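Putative pore-forming toxin (Bacteroides vulgatus ATCC 8482, PDB 3KOG) is of unknown function but may act as a pore-forming toxin, its fold being built largely of long beta strands. Local coordinates at residues A100-S105 / S192-I197; S138-N143 / A209-D214; H178-V183 / K223-P228; D123-I128 / P234-G239; T111-G116 / V185-T190. All blocks are in the same frame, centred on the assembly; numbering follows the deposited sequence.

Contact 1 of 5, residues A100-S105 / S192-I197; sequences AQEESS and SVYQII
Tyr194 lays its ring against the aliphatic part of Glu102, and this pair makes a close-packed patch between strands 100-105 and 192-197. Glu102 CG sits over one ring face, 4.2 Å from the centroid of the Tyr194 ring and 28° off its normal, a CH-pi contact. With CG anti to the backbone N (chi1 -165°) and the chain extended beyond it, Glu102 runs across the ring, its carboxylate plane only 22° from the ring plane. Further along the same face, Ser105 OG and Ser192 OG share a hydrogen bond of 2.8 Å. The Tyr194 ring also meets those of Phe211 and Tyr159.

The other face, with Gln101, Gln195, Ser104 and Val193, and the bulged Glu103 beside it, is looser; Glu103 and Ser104 are exposed. Here Gln101 NE2 donates to Glu103 OE2 (2.7 Å) on its syn lone pair, a link within one strand, while Ile197 CD1 merely rests 3.7 Å from Gln101 NE2. The backbone ladder holds both faces together: Gln101 and Gln195 exchange hydrogen bonds, Gln101 N to Gln195 O being 2.7 Å. Beyond them Val193 O receives Glu103 N at 2.8 Å and, weakly, Ser104 N at 3.5 Å. Two residues facing one across antiparallel strands are the signature of a classic beta bulge.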
# COMPACT_ATOMS: atom_id res chain seq x y z
N ALA A 100 6.41 6.43 17.45
CA ALA A 100 7.26 6.43 16.29
C ALA A 100 6.76 7.52 15.35
O ALA A 100 5.59 7.56 14.99
CB ALA A 100 7.25 5.04 15.64
N GLN A 101 7.62 8.43 14.98
CA GLN A 101 7.20 9.49 14.07
C GLN A 101 7.92 9.37 12.76
O GLN A 101 9.15 9.41 12.71
CB GLN A 101 7.52 10.84 14.68
CG GLN A 101 7.18 12.05 13.80
CD GLN A 101 7.21 13.29 14.63
OE1 GLN A 101 6.27 13.51 15.40
NE2 GLN A 101 8.31 14.06 14.57
N GLU A 102 7.17 9.28 11.68
CA GLU A 102 7.73 9.28 10.33
C GLU A 102 8.13 10.69 9.92
O GLU A 102 7.30 11.58 9.83
CB GLU A 102 6.75 8.69 9.34
CG GLU A 102 7.35 8.32 7.97
CD GLU A 102 6.34 7.64 7.06
OE1 GLU A 102 5.17 7.49 7.48
OE2 GLU A 102 6.74 7.20 5.95
N GLU A 103 9.41 10.87 9.65
CA GLU A 103 10.00 12.18 9.42
C GLU A 103 10.08 12.48 7.93
O GLU A 103 10.06 13.65 7.54
CB GLU A 103 11.44 12.22 9.95
CG GLU A 103 11.59 11.99 11.49
CD GLU A 103 10.79 13.01 12.32
OE1 GLU A 103 10.67 14.16 11.84
OE2 GLU A 103 10.28 12.67 13.40
N SER A 104 10.23 11.46 7.09
CA SER A 104 10.36 11.67 5.65
C SER A 104 10.09 10.33 4.93
O SER A 104 10.26 9.26 5.51
CB SER A 104 11.74 12.21 5.30
OG SER A 104 12.73 11.23 5.43
N SER A 105 9.62 10.42 3.69
CA SER A 105 9.24 9.24 2.95
C SER A 105 9.38 9.51 1.46
O SER A 105 8.95 10.55 0.98
CB SER A 105 7.82 8.83 3.28
OG SER A 105 7.61 7.51 2.87
N SER A 192 11.73 5.38 4.19
CA SER A 192 11.18 6.24 5.22
C SER A 192 12.10 6.32 6.43
O SER A 192 12.64 5.31 6.87
CB SER A 192 9.80 5.73 5.64
OG SER A 192 8.89 5.64 4.53
N VAL A 193 12.23 7.51 7.00
CA VAL A 193 13.08 7.74 8.16
C VAL A 193 12.12 8.03 9.30
O VAL A 193 11.21 8.85 9.14
CB VAL A 193 14.02 8.96 7.96
CG1 VAL A 193 14.73 9.35 9.27
CG2 VAL A 193 15.00 8.72 6.77
N TYR A 194 12.31 7.33 10.42
CA TYR A 194 11.51 7.47 11.60
C TYR A 194 12.37 7.92 12.77
O TYR A 194 13.53 7.50 12.90
CB TYR A 194 10.86 6.13 12.01
CG TYR A 194 9.85 5.57 11.05
CD1 TYR A 194 10.24 4.84 9.95
CD2 TYR A 194 8.47 5.87 11.18
CE1 TYR A 194 9.29 4.34 9.06
CE2 TYR A 194 7.56 5.38 10.26
CZ TYR A 194 7.99 4.63 9.21
OH TYR A 194 7.06 4.15 8.28
N GLN A 195 11.77 8.70 13.67
CA GLN A 195 12.34 8.89 15.00
C GLN A 195 11.41 8.25 16.02
O GLN A 195 10.15 8.28 15.89
CB GLN A 195 12.50 10.36 15.35
CG GLN A 195 13.58 11.06 14.61
CD GLN A 195 13.83 12.43 15.21
OE1 GLN A 195 12.91 13.18 15.44
NE2 GLN A 195 15.07 12.73 15.51
N ILE A 196 12.04 7.68 17.05
CA ILE A 196 11.32 7.22 18.20
C ILE A 196 11.42 8.34 19.22
O ILE A 196 12.52 8.80 19.52
CB ILE A 196 11.89 5.92 18.74
CG1 ILE A 196 11.66 4.83 17.68
CG2 ILE A 196 11.22 5.58 20.10
CD1 ILE A 196 12.38 3.55 17.91
N ILE A 197 10.28 8.80 19.72
CA ILE A 197 10.21 10.00 20.56
C ILE A 197 9.47 9.71 21.87
O ILE A 197 8.50 8.98 21.91
CB ILE A 197 9.51 11.17 19.84
CG1 ILE A 197 10.22 11.48 18.53
CG2 ILE A 197 9.48 12.45 20.76
CD1 ILE A 197 9.42 12.39 17.63

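Contact 2 of 5, residues S138-N143 / A209-D214; sequences SEVIKN and ASFTVD
Ile141 holds CG1 between its backbone N and carbonyl carbon (chi1 67°), while Asp214 has CG anti to its carbonyl carbon (chi1 -78°); together these torsions bring Ile141 CD1 to 3.4 Å from Asp214 OD1, the two side chains crossing at about a right angle. The methyl thus lies against a carboxylate whose OD1 is already hydrogen-bonded to Thr191. Ile141 CG1 also packs on Thr212 CG2 at 3.9 Å. On this face Glu139 OE2, in one of two modelled conformers, bonds Tyr216 OH and comes within 3.8 Å of Asp214 OD2, a like-charge approach that remains doubtful; Lys189 forms a long, weak ion pair with Asp214.

Ile141 and Lys142 both face Thr212, a classic beta bulge in the antiparallel pairing of strands 126-143 and 207-225. Thr212 O accepts from Ile141 N at 2.8 Å and weakly from Lys142 N at 3.4 Å, and the register moves by one residue. Before the bulge, Glu139 and Asp214 form a hydrogen-bonded pair.

On the face of Val140, Val213 and Phe211 the contacts are apolar, with Asn143 at its end: Val140 CG2 lies 4.2 Å from both Val213 CG2 and Phe211 CD2. Ile156 of helix 150-158 packs on Val140 and Phe211, and Tyr159 adds its ring beside Phe211.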
# COMPACT_ATOMS: atom_id res chain seq x y z
N SER A 138 8.72 -5.11 4.56
CA SER A 138 9.42 -4.03 5.20
C SER A 138 10.74 -4.58 5.81
O SER A 138 10.76 -5.70 6.33
CB SER A 138 8.52 -3.47 6.28
OG SER A 138 9.09 -2.40 6.94
N GLU A 139 11.81 -3.80 5.66
CA GLU A 139 13.13 -4.08 6.23
C GLU A 139 13.77 -2.80 6.79
O GLU A 139 13.71 -1.74 6.16
CB GLU A 139 14.08 -4.73 5.18
CG GLU A 139 14.10 -4.03 3.81
CD GLU A 139 15.22 -4.52 2.85
OE1 GLU A 139 15.88 -5.55 3.16
OE2 GLU A 139 15.43 -3.85 1.79
N VAL A 140 14.38 -2.89 7.96
CA VAL A 140 15.11 -1.75 8.54
C VAL A 140 16.51 -1.77 7.93
O VAL A 140 17.20 -2.77 8.03
CB VAL A 140 15.17 -1.82 10.08
CG1 VAL A 140 16.10 -0.72 10.64
CG2 VAL A 140 13.78 -1.63 10.65
N ILE A 141 16.90 -0.70 7.23
CA ILE A 141 18.21 -0.67 6.55
C ILE A 141 19.21 0.17 7.31
O ILE A 141 20.39 0.16 6.99
CB ILE A 141 18.09 -0.24 5.06
CG1 ILE A 141 17.65 1.24 4.90
CG2 ILE A 141 17.18 -1.26 4.32
CD1 ILE A 141 17.60 1.79 3.46
N LYS A 142 18.76 0.89 8.33
CA LYS A 142 19.67 1.68 9.14
C LYS A 142 19.03 1.88 10.49
O LYS A 142 17.82 2.13 10.60
CB LYS A 142 19.98 3.02 8.46
CG LYS A 142 21.02 3.84 9.13
CD LYS A 142 21.39 5.08 8.30
CE LYS A 142 22.24 6.05 9.16
NZ LYS A 142 22.45 7.35 8.47
N ASN A 143 19.86 1.80 11.52
CA ASN A 143 19.40 1.88 12.88
C ASN A 143 20.48 2.48 13.74
O ASN A 143 21.53 1.87 13.92
CB ASN A 143 19.04 0.47 13.36
CG ASN A 143 18.70 0.41 14.81
OD1 ASN A 143 18.48 1.43 15.47
ND2 ASN A 143 18.61 -0.81 15.33
N ALA A 209 15.93 7.75 19.30
CA ALA A 209 16.52 6.90 18.26
C ALA A 209 15.99 7.29 16.86
O ALA A 209 14.89 7.85 16.74
CB ALA A 209 16.19 5.43 18.56
N SER A 210 16.76 6.93 15.82
CA SER A 210 16.34 7.14 14.43
C SER A 210 16.65 5.88 13.63
O SER A 210 17.67 5.25 13.83
CB SER A 210 17.11 8.31 13.81
OG SER A 210 16.72 8.45 12.47
N PHE A 211 15.75 5.51 12.75
CA PHE A 211 15.98 4.33 11.90
C PHE A 211 15.32 4.55 10.55
O PHE A 211 14.39 5.40 10.41
CB PHE A 211 15.50 3.05 12.58
CG PHE A 211 14.00 3.00 12.85
CD1 PHE A 211 13.47 3.65 13.94
CD2 PHE A 211 13.18 2.29 12.03
CE1 PHE A 211 12.10 3.61 14.21
CE2 PHE A 211 11.82 2.22 12.28
CZ PHE A 211 11.29 2.89 13.39
N THR A 212 15.84 3.83 9.55
CA THR A 212 15.36 3.98 8.18
C THR A 212 14.80 2.66 7.68
O THR A 212 15.42 1.60 7.86
CB THR A 212 16.50 4.47 7.26
OG1 THR A 212 17.00 5.73 7.76
CG2 THR A 212 15.98 4.62 5.80
N VAL A 213 13.65 2.73 7.05
CA VAL A 213 12.93 1.55 6.56
C VAL A 213 12.71 1.55 5.04
O VAL A 213 12.19 2.53 4.49
CB VAL A 213 11.58 1.46 7.21
CG1 VAL A 213 10.87 0.17 6.76
CG2 VAL A 213 11.74 1.56 8.77
N ASP A 214 13.03 0.43 4.40
CA ASP A 214 12.56 0.22 3.04
C ASP A 214 11.33 -0.66 3.10
O ASP A 214 11.35 -1.75 3.67
CB ASP A 214 13.61 -0.48 2.15
CG ASP A 214 14.70 0.46 1.65
OD1 ASP A 214 14.61 1.72 1.75
OD2 ASP A 214 15.63 -0.09 1.05

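Contact 3 of 5, residues H178-V183 / K223-P228; sequences HSRFSV and KNEQIP
His178 reaches Ile227 through a water, which donates to His178 O and accepts from Ile227 N, at the open end of the beta hairpin formed by strands 179-198 and 207-225. The imidazole itself turns to His230, bonded through ND1.

At Ser179, OG stands anti to the backbone N (chi1 174°) and donates to Asn224 OD1 at 2.6 Å. The donor lies in the carbonyl plane, on a lone pair, with a C=O...donor angle of 108°. Leu176 N supplies a second bond to the same oxygen and Gln174 O receives Asn224 ND2, which should fix the amide's rotation.

Arg180 pairs by backbone with Glu225, Arg180 N lying 2.7 Å from Glu225 O. Its extended side chain passes Glu225 with guanidinium and carboxylate planes nearly coplanar, yet Arg180 NE and Glu225 OE1 remain 5.0 Å apart. Ile227 CG1 closes up to 3.5 Å from Arg180 N, and Phe117 provides a cation-pi partner.

Phe181 turns a ring edge to Asn224, with CD1 3.5 Å from Asn224 OD1, while Val173 and Val175 pack on the ring. Ser182 completes the ladder with Lys223; a second water joins Ser182 OG, which also bonds His114, to Arg180 O at 2.8 Å from the water oxygen.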
# COMPACT_ATOMS: atom_id res chain seq x y z
N HIS A 178 -12.18 -3.21 -28.99
CA HIS A 178 -11.30 -2.41 -29.86
C HIS A 178 -10.08 -1.92 -29.10
O HIS A 178 -9.79 -0.71 -29.06
CB HIS A 178 -12.08 -1.24 -30.48
CG HIS A 178 -13.30 -1.67 -31.25
ND1 HIS A 178 -13.23 -2.29 -32.47
CD2 HIS A 178 -14.62 -1.56 -30.96
CE1 HIS A 178 -14.45 -2.55 -32.91
NE2 HIS A 178 -15.32 -2.12 -32.01
N SER A 179 -9.42 -2.85 -28.43
CA SER A 179 -8.38 -2.52 -27.45
C SER A 179 -7.16 -3.40 -27.57
O SER A 179 -7.28 -4.60 -27.81
CB SER A 179 -8.93 -2.64 -26.02
OG SER A 179 -7.89 -2.45 -25.08
N ARG A 180 -6.00 -2.79 -27.42
CA ARG A 180 -4.73 -3.47 -27.24
C ARG A 180 -4.55 -3.54 -25.73
O ARG A 180 -4.31 -2.52 -25.07
CB ARG A 180 -3.61 -2.67 -27.90
CG ARG A 180 -2.24 -3.26 -27.78
CD ARG A 180 -1.21 -2.36 -28.43
NE ARG A 180 -0.05 -3.14 -28.83
CZ ARG A 180 -0.00 -3.95 -29.89
NH1 ARG A 180 -1.07 -4.12 -30.69
NH2 ARG A 180 1.12 -4.62 -30.13
N PHE A 181 -4.72 -4.74 -25.20
CA PHE A 181 -4.75 -4.96 -23.76
C PHE A 181 -3.48 -5.59 -23.26
O PHE A 181 -2.95 -6.52 -23.87
CB PHE A 181 -5.96 -5.85 -23.42
CG PHE A 181 -6.04 -6.25 -21.95
CD1 PHE A 181 -6.67 -5.44 -21.03
CD2 PHE A 181 -5.43 -7.42 -21.50
CE1 PHE A 181 -6.68 -5.79 -19.65
CE2 PHE A 181 -5.48 -7.80 -20.16
CZ PHE A 181 -6.10 -6.96 -19.23
N SER A 182 -3.03 -5.14 -22.09
CA SER A 182 -1.90 -5.67 -21.40
C SER A 182 -1.97 -5.31 -19.92
O SER A 182 -2.82 -4.52 -19.50
CB SER A 182 -0.57 -5.16 -22.00
OG SER A 182 -0.45 -3.75 -21.85
N VAL A 183 -1.06 -5.88 -19.14
CA VAL A 183 -1.05 -5.56 -17.71
C VAL A 183 0.36 -5.17 -17.28
O VAL A 183 1.29 -5.86 -17.55
CB VAL A 183 -1.57 -6.75 -16.88
CG1 VAL A 183 -1.59 -6.39 -15.38
CG2 VAL A 183 -2.96 -7.16 -17.36
N LYS A 223 -4.15 -2.13 -18.87
CA LYS A 223 -4.07 -1.08 -19.88
C LYS A 223 -4.91 -1.49 -21.08
O LYS A 223 -4.81 -2.65 -21.54
CB LYS A 223 -2.62 -0.96 -20.34
CG LYS A 223 -1.69 -0.46 -19.24
CD LYS A 223 -1.95 1.01 -18.89
CE LYS A 223 -0.78 1.62 -18.06
NZ LYS A 223 -1.24 2.82 -17.31
N ASN A 224 -5.76 -0.58 -21.54
CA ASN A 224 -6.55 -0.76 -22.76
C ASN A 224 -6.17 0.38 -23.68
O ASN A 224 -6.53 1.51 -23.43
CB ASN A 224 -8.05 -0.79 -22.47
CG ASN A 224 -8.51 -2.14 -21.92
OD1 ASN A 224 -8.70 -3.11 -22.66
ND2 ASN A 224 -8.70 -2.21 -20.62
N GLU A 225 -5.40 0.07 -24.70
CA GLU A 225 -4.77 1.07 -25.57
C GLU A 225 -5.22 0.96 -27.00
O GLU A 225 -5.78 -0.06 -27.42
CB GLU A 225 -3.28 0.83 -25.54
CG GLU A 225 -2.70 1.07 -24.19
CD GLU A 225 -1.22 0.75 -24.14
OE1 GLU A 225 -0.75 0.01 -25.06
OE2 GLU A 225 -0.58 1.25 -23.17
N GLN A 226 -4.91 2.00 -27.78
CA GLN A 226 -5.23 2.00 -29.19
C GLN A 226 -4.47 0.88 -29.89
O GLN A 226 -3.26 0.74 -29.71
CB GLN A 226 -4.86 3.34 -29.83
CG GLN A 226 -5.17 3.44 -31.31
CD GLN A 226 -6.65 3.42 -31.62
OE1 GLN A 226 -7.45 4.11 -30.95
NE2 GLN A 226 -7.03 2.67 -32.65
N ILE A 227 -5.21 0.11 -30.70
CA ILE A 227 -4.61 -0.84 -31.65
C ILE A 227 -4.15 -0.06 -32.88
O ILE A 227 -5.00 0.47 -33.65
CB ILE A 227 -5.58 -1.92 -32.10
CG1 ILE A 227 -6.08 -2.76 -30.92
CG2 ILE A 227 -4.91 -2.84 -33.15
CD1 ILE A 227 -7.11 -3.77 -31.32
N PRO A 228 -2.83 0.04 -33.09
CA PRO A 228 -2.39 0.97 -34.14
C PRO A 228 -2.92 0.54 -35.49
O PRO A 228 -2.82 -0.62 -35.84
CB PRO A 228 -0.86 0.92 -34.04
CG PRO A 228 -0.61 0.47 -32.61
CD PRO A 228 -1.68 -0.56 -32.39
O HOH W 1 -8.10 0.53 -30.63
O HOH W 2 -1.82 -2.45 -23.69

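Contact 4 of 5, residues D123-I128 / P234-G239; sequences DYWYYI and PSHGHG
Asp123 lays its carboxylate over one face of the His238 ring, the planes 13° apart, with Asp123 OD1 3.4 Å from His238 CD2, in a set of stacked and edge-on contacts that join residues 123-128 to the loop 234-239. This closeness would probably favour a positively charged imidazole. The edge of the same imidazole points at the Tyr124 face in an offset edge-to-face pair, planes at 88° and centroids 5.5 Å apart. His236 likewise turns an edge to the five-membered ring of Trp125, centroids 5.1 Å apart, and His240 stacks on this indole.

Among polar links, His238 N donates to Asp123 O at 2.7 Å, and Trp125 N donates to Gly239 O at 3.0 Å. A weak bond of 3.4 Å runs from His238 ND1 to Tyr124 OH.

Within the loop, Gly237 N donates to Ser235 OG, closing an ST turn. Residues His236 to Gly239 then reverse direction, Gly237 having positive phi (61°), as expected at the second position of a type II' beta turn.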
# COMPACT_ATOMS: atom_id res chain seq x y z
N ASP A 123 -16.16 -5.99 -31.19
CA ASP A 123 -17.03 -4.93 -30.70
C ASP A 123 -17.56 -5.24 -29.29
O ASP A 123 -18.51 -4.59 -28.85
CB ASP A 123 -18.18 -4.67 -31.72
CG ASP A 123 -18.37 -3.17 -32.03
OD1 ASP A 123 -18.54 -2.38 -31.07
OD2 ASP A 123 -18.32 -2.80 -33.23
N TYR A 124 -16.94 -6.20 -28.59
CA TYR A 124 -17.42 -6.64 -27.27
C TYR A 124 -16.29 -6.66 -26.21
O TYR A 124 -15.18 -7.12 -26.46
CB TYR A 124 -18.14 -8.01 -27.39
CG TYR A 124 -19.31 -7.95 -28.39
CD1 TYR A 124 -19.09 -8.06 -29.77
CD2 TYR A 124 -20.63 -7.73 -27.97
CE1 TYR A 124 -20.12 -7.95 -30.69
CE2 TYR A 124 -21.68 -7.63 -28.89
CZ TYR A 124 -21.42 -7.74 -30.25
OH TYR A 124 -22.43 -7.64 -31.19
N TRP A 125 -16.59 -6.13 -25.04
CA TRP A 125 -15.66 -6.21 -23.92
C TRP A 125 -15.93 -7.47 -23.12
O TRP A 125 -16.99 -8.06 -23.20
CB TRP A 125 -15.72 -4.98 -23.01
CG TRP A 125 -16.97 -4.85 -22.20
CD1 TRP A 125 -18.13 -4.24 -22.59
CD2 TRP A 125 -17.19 -5.31 -20.87
NE1 TRP A 125 -19.06 -4.30 -21.57
CE2 TRP A 125 -18.50 -4.95 -20.51
CE3 TRP A 125 -16.41 -6.00 -19.94
CZ2 TRP A 125 -19.05 -5.26 -19.27
CZ3 TRP A 125 -16.95 -6.30 -18.71
CH2 TRP A 125 -18.25 -5.92 -18.38
N TYR A 126 -14.95 -7.85 -22.32
CA TYR A 126 -15.07 -9.01 -21.50
C TYR A 126 -14.10 -8.96 -20.33
O TYR A 126 -13.21 -8.09 -20.27
CB TYR A 126 -14.92 -10.28 -22.36
CG TYR A 126 -13.60 -10.41 -23.04
CD1 TYR A 126 -12.53 -11.00 -22.37
CD2 TYR A 126 -13.40 -9.94 -24.34
CE1 TYR A 126 -11.29 -11.11 -22.96
CE2 TYR A 126 -12.14 -10.05 -24.96
CZ TYR A 126 -11.09 -10.64 -24.25
OH TYR A 126 -9.83 -10.79 -24.79
N TYR A 127 -14.31 -9.86 -19.37
CA TYR A 127 -13.44 -10.02 -18.23
C TYR A 127 -12.34 -11.05 -18.50
O TYR A 127 -12.58 -12.08 -19.13
CB TYR A 127 -14.23 -10.48 -17.00
CG TYR A 127 -15.14 -9.43 -16.41
CD1 TYR A 127 -14.61 -8.25 -15.88
CD2 TYR A 127 -16.52 -9.61 -16.38
CE1 TYR A 127 -15.43 -7.28 -15.34
CE2 TYR A 127 -17.35 -8.64 -15.83
CZ TYR A 127 -16.79 -7.48 -15.31
OH TYR A 127 -17.60 -6.52 -14.78
N ILE A 128 -11.15 -10.79 -18.00
CA ILE A 128 -10.04 -11.72 -18.10
C ILE A 128 -9.52 -11.96 -16.68
O ILE A 128 -9.85 -11.21 -15.75
CB ILE A 128 -8.94 -11.21 -19.12
CG1 ILE A 128 -8.06 -12.36 -19.63
CG2 ILE A 128 -8.05 -10.13 -18.55
CD1 ILE A 128 -7.20 -12.00 -20.86
N PRO A 234 -10.47 2.27 -27.83
CA PRO A 234 -11.03 1.30 -26.92
C PRO A 234 -12.31 1.82 -26.26
O PRO A 234 -12.37 3.00 -25.87
CB PRO A 234 -9.94 1.13 -25.87
CG PRO A 234 -8.66 1.49 -26.56
CD PRO A 234 -9.06 2.59 -27.52
N SER A 235 -13.30 0.94 -26.16
CA SER A 235 -14.57 1.24 -25.49
C SER A 235 -15.30 -0.04 -25.08
O SER A 235 -14.82 -1.15 -25.34
CB SER A 235 -15.49 2.06 -26.41
OG SER A 235 -15.94 1.28 -27.52
N HIS A 236 -16.48 0.12 -24.48
CA HIS A 236 -17.34 -1.02 -24.14
C HIS A 236 -18.10 -1.55 -25.34
O HIS A 236 -18.76 -2.58 -25.23
CB HIS A 236 -18.31 -0.65 -23.02
CG HIS A 236 -17.63 -0.18 -21.78
ND1 HIS A 236 -17.17 1.11 -21.62
CD2 HIS A 236 -17.30 -0.84 -20.64
CE1 HIS A 236 -16.60 1.23 -20.43
NE2 HIS A 236 -16.67 0.06 -19.82
N GLY A 237 -17.99 -0.90 -26.50
CA GLY A 237 -18.50 -1.46 -27.74
C GLY A 237 -20.00 -1.69 -27.68
O GLY A 237 -20.72 -0.90 -27.08
N HIS A 238 -20.46 -2.79 -28.29
CA HIS A 238 -21.87 -3.21 -28.18
C HIS A 238 -22.22 -3.86 -26.83
O HIS A 238 -23.39 -4.06 -26.56
CB HIS A 238 -22.26 -4.16 -29.32
CG HIS A 238 -22.09 -3.57 -30.68
ND1 HIS A 238 -22.03 -4.35 -31.82
CD2 HIS A 238 -21.91 -2.29 -31.09
CE1 HIS A 238 -21.85 -3.56 -32.88
NE2 HIS A 238 -21.77 -2.31 -32.46
N GLY A 239 -21.23 -4.18 -25.99
CA GLY A 239 -21.48 -4.69 -24.63
C GLY A 239 -20.62 -5.88 -24.25
O GLY A 239 -19.61 -6.17 -24.90

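Contact 5 of 5, residues T111-G116 / V185-T190; sequences TTKHSG and VDYMKT
Thr112 and Asp186 lie side by side, pointing the same way from a non-hydrogen-bonded pair of strands 111-114 and 185-190. Thr112 OG1 donates to Asp186 OD2 at 2.9 Å, but from above the carboxylate plane, 37° out of it. Thr112 holds OG1 anti to the carbonyl carbon (chi1 -61°), which turns the hydroxyl to Asp186; its CG2 methyl also approaches Asp186 OD2, at 3.6 Å. Ile109 packs against Asp186 on this face.

The pairing is antiparallel, at 169° between strand directions, and joins strand 98-120 to strand 179-198 within the large mixed sheet. Hydrogen-bonded pairs flank Thr112 and Asp186. In one, Lys113 and Val185 exchange backbone bonds, Lys113 N to Val185 O measuring 2.8 Å. In the other, Tyr187 N reaches Thr111 O at 3.0 Å, whereas the return bond from Thr111 N to Tyr187 O is weak at 3.4 Å.

Lys113, Val185, Thr111 and Tyr187 share the other face. Lys113 and Tyr187 slant across each other, and in one of two modelled conformers Lys113 NZ comes to 3.5 Å from Tyr187 OH, an approach that remains doubtful. That hydroxyl is hydrogen-bonded to Thr133 O. Nearer the backbone, Thr111 CB lies 4.1 Å from Tyr187 CD2.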
# COMPACT_ATOMS: atom_id res chain seq x y z
N THR A 111 10.72 -1.98 -9.80
CA THR A 111 10.62 -2.88 -10.94
C THR A 111 9.29 -2.66 -11.62
O THR A 111 8.28 -2.40 -10.94
CB THR A 111 10.77 -4.36 -10.51
OG1 THR A 111 12.02 -4.50 -9.86
CG2 THR A 111 10.72 -5.30 -11.71
N THR A 112 9.27 -2.68 -12.96
CA THR A 112 8.05 -2.63 -13.73
C THR A 112 8.03 -3.95 -14.51
O THR A 112 9.07 -4.36 -15.04
CB THR A 112 8.05 -1.42 -14.68
OG1 THR A 112 8.13 -0.23 -13.90
CG2 THR A 112 6.78 -1.34 -15.51
N LYS A 113 6.91 -4.67 -14.44
CA LYS A 113 6.69 -5.91 -15.23
C LYS A 113 5.53 -5.63 -16.17
O LYS A 113 4.56 -4.95 -15.78
CB LYS A 113 6.31 -7.09 -14.33
CG LYS A 113 7.28 -7.37 -13.20
CD LYS A 113 7.13 -8.82 -12.65
CE LYS A 113 5.69 -9.32 -12.68
NZ LYS A 113 5.40 -10.31 -11.59
N HIS A 114 5.61 -6.16 -17.38
CA HIS A 114 4.62 -5.89 -18.37
C HIS A 114 4.36 -7.17 -19.17
O HIS A 114 5.29 -7.78 -19.68
CB HIS A 114 5.13 -4.81 -19.31
CG HIS A 114 4.12 -4.37 -20.32
ND1 HIS A 114 4.46 -3.96 -21.59
CD2 HIS A 114 2.78 -4.27 -20.25
CE1 HIS A 114 3.37 -3.60 -22.24
NE2 HIS A 114 2.33 -3.79 -21.45
N SER A 115 3.10 -7.56 -19.26
CA SER A 115 2.73 -8.68 -20.10
C SER A 115 2.84 -8.32 -21.61
O SER A 115 3.02 -7.14 -21.99
CB SER A 115 1.29 -9.07 -19.79
OG SER A 115 0.41 -8.07 -20.24
N GLY A 116 2.75 -9.34 -22.45
CA GLY A 116 2.50 -9.15 -23.87
C GLY A 116 1.07 -8.65 -24.04
O GLY A 116 0.31 -8.55 -23.05
N VAL A 185 2.63 -4.53 -13.74
CA VAL A 185 2.78 -4.69 -12.31
C VAL A 185 4.00 -3.89 -11.88
O VAL A 185 5.10 -4.12 -12.38
CB VAL A 185 2.93 -6.17 -11.91
CG1 VAL A 185 3.12 -6.31 -10.39
CG2 VAL A 185 1.70 -6.97 -12.40
N ASP A 186 3.81 -2.93 -10.96
CA ASP A 186 4.89 -2.15 -10.47
C ASP A 186 5.15 -2.48 -9.02
O ASP A 186 4.24 -2.41 -8.23
CB ASP A 186 4.60 -0.67 -10.61
CG ASP A 186 4.62 -0.20 -12.07
OD1 ASP A 186 3.61 -0.37 -12.75
OD2 ASP A 186 5.64 0.33 -12.53
N TYR A 187 6.40 -2.77 -8.69
CA TYR A 187 6.86 -2.89 -7.34
C TYR A 187 7.44 -1.58 -6.92
O TYR A 187 8.35 -1.08 -7.53
CB TYR A 187 7.94 -3.98 -7.22
CG TYR A 187 7.52 -5.38 -7.56
CD1 TYR A 187 6.21 -5.77 -7.55
CD2 TYR A 187 8.49 -6.35 -7.81
CE1 TYR A 187 5.85 -7.05 -7.83
CE2 TYR A 187 8.13 -7.64 -8.08
CZ TYR A 187 6.78 -7.97 -8.11
OH TYR A 187 6.38 -9.26 -8.37
N MSE A 188 6.88 -1.03 -5.85
CA MSE A 188 7.22 0.26 -5.29
C MSE A 188 8.12 0.01 -4.05
O MSE A 188 7.84 -0.91 -3.24
CB MSE A 188 5.92 0.95 -4.83
CG MSE A 188 4.77 1.04 -5.87
SE MSE A 188 5.38 1.93 -7.46
CE MSE A 188 6.03 3.56 -6.70
N LYS A 189 9.21 0.75 -3.96
CA LYS A 189 10.13 0.74 -2.82
C LYS A 189 10.05 2.11 -2.16
O LYS A 189 10.31 3.11 -2.81
CB LYS A 189 11.57 0.47 -3.25
CG LYS A 189 12.54 0.47 -2.05
CD LYS A 189 13.94 0.08 -2.44
CE LYS A 189 14.77 1.26 -2.82
NZ LYS A 189 16.23 0.90 -2.76
N THR A 190 9.62 2.16 -0.91
CA THR A 190 9.44 3.40 -0.21
C THR A 190 10.53 3.42 0.91
O THR A 190 10.61 2.50 1.70
CB THR A 190 8.04 3.53 0.36
OG1 THR A 190 7.03 3.55 -0.68
CG2 THR A 190 7.90 4.78 1.22

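Following the chain from the N terminus, strand 98-120 enters contact 1 and then contact 5, each waiting for strand 179-198 to return; contact 5 therefore closes a smaller loop within that of contact 1. The loop leading into strand 126-143 opens contact 4, and the end of that strand opens contact 2. The start of strand 179-198 opens contact 3 before the strand closes contacts 5 and 1. Strand 207-225 closes contacts 2 and 3, then the C-terminal loop closes contact 4, whose span encloses both. Contacts 1 and 2 cross, as do 3 and 5. Contacts 1 and 2 adjoin through Tyr194 and Phe211, whereas contacts 3 and 4 lie beyond the chain's centre, joined by His178 and Asp123; contact 5 bridges the interval.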